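Local structure of macrophage migration inhibitory factor (Oncomelania hupensis, 6LR3) at residues V58-E63 with I95-I100. The protein belongs to the macrophage migration inhibitory factor (MIF) family of small alpha/beta proteins that assemble as trimers. Sequence-based numbering, arbitrary orientation.
Sequences VFATVE and IVIRFI. With SO4 (sulfate ion), chain M.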
loop_
_atom_site.group_PDB
_atom_site.type_symbol
_atom_site.label_atom_id
_atom_site.label_comp_id
_atom_site.label_asym_id
_atom_site.label_seq_id
_atom_site.Cartn_x
_atom_site.Cartn_y
_atom_site.Cartn_z
ATOM N N VAL B 58 -7.108 -13.134 -2.864
ATOM C CA VAL B 58 -7.300 -11.676 -2.600
ATOM C C VAL B 58 -6.575 -11.328 -1.317
ATOM O O VAL B 58 -6.796 -11.988 -0.307
ATOM C CB VAL B 58 -8.785 -11.301 -2.425
ATOM C CG1 VAL B 58 -8.906 -9.825 -2.082
ATOM C CG2 VAL B 58 -9.616 -11.681 -3.632
ATOM N N PHE B 59 -5.806 -10.254 -1.365
ATOM C CA PHE B 59 -5.397 -9.500 -0.172
ATOM C C PHE B 59 -6.001 -8.122 -0.319
ATOM O O PHE B 59 -5.685 -7.414 -1.282
ATOM C CB PHE B 59 -3.880 -9.428 -0.024
ATOM C CG PHE B 59 -3.481 -8.530 1.112
ATOM C CD1 PHE B 59 -3.939 -8.788 2.383
ATOM C CD2 PHE B 59 -2.659 -7.431 0.917
ATOM C CE1 PHE B 59 -3.616 -7.961 3.443
ATOM C CE2 PHE B 59 -2.319 -6.605 1.975
ATOM C CZ PHE B 59 -2.800 -6.878 3.244
ATOM N N ALA B 60 -6.871 -7.748 0.613
ATOM C CA ALA B 60 -7.538 -6.440 0.553
ATOM C C ALA B 60 -7.203 -5.651 1.817
ATOM O O ALA B 60 -6.921 -6.282 2.858
ATOM C CB ALA B 60 -9.020 -6.602 0.377
ATOM N N THR B 61 -7.256 -4.335 1.721
ATOM C CA THR B 61 -7.061 -3.450 2.876
ATOM C C THR B 61 -8.225 -2.457 2.940
ATOM O O THR B 61 -8.742 -2.010 1.910
ATOM C CB THR B 61 -5.690 -2.774 2.878
ATOM O OG1 THR B 61 -5.590 -1.875 1.780
ATOM C CG2 THR B 61 -4.555 -3.775 2.817
ATOM N N VAL B 62 -8.556 -2.088 4.164
ATOM C CA VAL B 62 -9.594 -1.095 4.477
ATOM C C VAL B 62 -8.956 -0.034 5.349
ATOM O O VAL B 62 -8.612 -0.335 6.458
ATOM C CB VAL B 62 -10.793 -1.743 5.176
ATOM C CG1 VAL B 62 -11.831 -0.699 5.543
ATOM C CG2 VAL B 62 -11.384 -2.862 4.312
ATOM N N GLU B 63 -8.697 1.135 4.780
ATOM C CA GLU B 63 -8.144 2.306 5.491
ATOM C C GLU B 63 -9.328 3.192 5.870
ATOM O O GLU B 63 -10.105 3.571 4.991
ATOM C CB GLU B 63 -7.127 3.036 4.635
ATOM C CG GLU B 63 -5.851 2.245 4.389
ATOM C CD GLU B 63 -4.972 2.824 3.290
ATOM O OE1 GLU B 63 -5.207 2.463 2.130
ATOM O OE2 GLU B 63 -4.102 3.694 3.603
ATOM N N ILE B 95 -8.738 -15.618 0.946
ATOM C CA ILE B 95 -8.988 -14.161 1.177
ATOM C C ILE B 95 -8.406 -13.756 2.528
ATOM O O ILE B 95 -8.765 -14.351 3.528
ATOM C CB ILE B 95 -10.487 -13.823 1.114
ATOM C CG1 ILE B 95 -11.097 -14.259 -0.211
ATOM C CG2 ILE B 95 -10.720 -12.351 1.389
ATOM C CD1 ILE B 95 -12.619 -14.263 -0.215
ATOM N N VAL B 96 -7.611 -12.693 2.506
ATOM C CA VAL B 96 -7.106 -12.032 3.730
ATOM C C VAL B 96 -7.422 -10.545 3.595
ATOM O O VAL B 96 -7.220 -9.978 2.529
ATOM C CB VAL B 96 -5.613 -12.289 3.933
ATOM C CG1 VAL B 96 -5.022 -11.396 5.012
ATOM C CG2 VAL B 96 -5.371 -13.753 4.262
ATOM N N ILE B 97 -7.910 -9.940 4.649
ATOM C CA ILE B 97 -8.268 -8.496 4.674
ATOM C C ILE B 97 -7.611 -7.861 5.895
ATOM O O ILE B 97 -7.758 -8.375 6.990
ATOM C CB ILE B 97 -9.792 -8.280 4.675
ATOM C CG1 ILE B 97 -10.491 -9.032 3.544
ATOM C CG2 ILE B 97 -10.081 -6.791 4.657
ATOM C CD1 ILE B 97 -11.988 -9.192 3.729
ATOM N N ARG B 98 -6.905 -6.764 5.688
ATOM C CA ARG B 98 -6.301 -5.987 6.777
ATOM C C ARG B 98 -7.097 -4.695 6.928
ATOM O O ARG B 98 -7.337 -3.982 5.955
ATOM C CB ARG B 98 -4.838 -5.693 6.499
ATOM C CG ARG B 98 -4.171 -4.841 7.553
ATOM C CD ARG B 98 -2.717 -4.625 7.232
ATOM N NE ARG B 98 -2.274 -3.551 8.086
ATOM C CZ ARG B 98 -1.429 -2.601 7.765
ATOM N NH1 ARG B 98 -0.791 -2.611 6.610
ATOM N NH2 ARG B 98 -1.226 -1.611 8.623
ATOM N N PHE B 99 -7.464 -4.407 8.169
ATOM C CA PHE B 99 -8.177 -3.186 8.582
ATOM C C PHE B 99 -7.128 -2.233 9.159
ATOM O O PHE B 99 -6.389 -2.601 10.050
ATOM C CB PHE B 99 -9.300 -3.567 9.536
ATOM C CG PHE B 99 -10.331 -4.446 8.872
ATOM C CD1 PHE B 99 -11.399 -3.871 8.211
ATOM C CD2 PHE B 99 -10.186 -5.819 8.845
ATOM C CE1 PHE B 99 -12.335 -4.673 7.564
ATOM C CE2 PHE B 99 -11.123 -6.609 8.194
ATOM C CZ PHE B 99 -12.188 -6.034 7.554
ATOM N N ILE B 100 -7.046 -1.035 8.592
ATOM C CA ILE B 100 -5.975 -0.045 8.866
ATOM C C ILE B 100 -6.604 1.233 9.410
ATOM O O ILE B 100 -7.171 2.036 8.669
ATOM C CB ILE B 100 -5.130 0.219 7.617
ATOM C CG1 ILE B 100 -4.627 -1.083 6.983
ATOM C CG2 ILE B 100 -3.998 1.175 7.984
ATOM C CD1 ILE B 100 -3.788 -0.896 5.749
HETATM S S SO4 M . 0.181 0.915 5.959
HETATM O O1 SO4 M . 0.460 -0.462 5.634
HETATM O O2 SO4 M . 1.099 1.766 5.214
HETATM O O3 SO4 M . 0.327 1.126 7.326
HETATM O O4 SO4 M . -1.143 1.212 5.516
#
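Ile100 and Val62 bury the most surface where strands 58-63 and 95-100 run parallel, and they meet through the backbone: Ile100 N donates to Val62 O at 2.7 Å, the last of five hydrogen bonds that begin with Val96 N to Val58 O. Their side chains leave on opposite faces of the sheet. On one, Val62 stands alongside Phe99, with CB 3.8 Å from Phe99 CD1 and CG2 resting near CE1; Met80 of helix 70-88 and Met27 of helix 19-31 cover this valine. On the other, with CG1 anti to its carbonyl carbon (chi1 -51°) and the chain extended to CD1, Ile100 brings CD1 within 3.9 Å of Thr61 CB, while its CB backs onto Glu63 CG, also at 3.9 Å. Ile100 CD1 also lies 3.5 Å above the plane of the Arg98 guanidinium, over its centre. Arg98, extended from CG to NE, runs beside the Phe59 ring, and its NH1 donates to sulfate O1 at 2.7 Å, at the guanidinium edge. Arg98 of each of the other two subunits also binds this sulfate, and Glu63 OE2 forms a salt bridge to Arg98 of the third subunit. Helix 70-88 links the two strands in a beta-alpha-beta unit, as in the trimeric MIF fold, whose sheets continue between subunits.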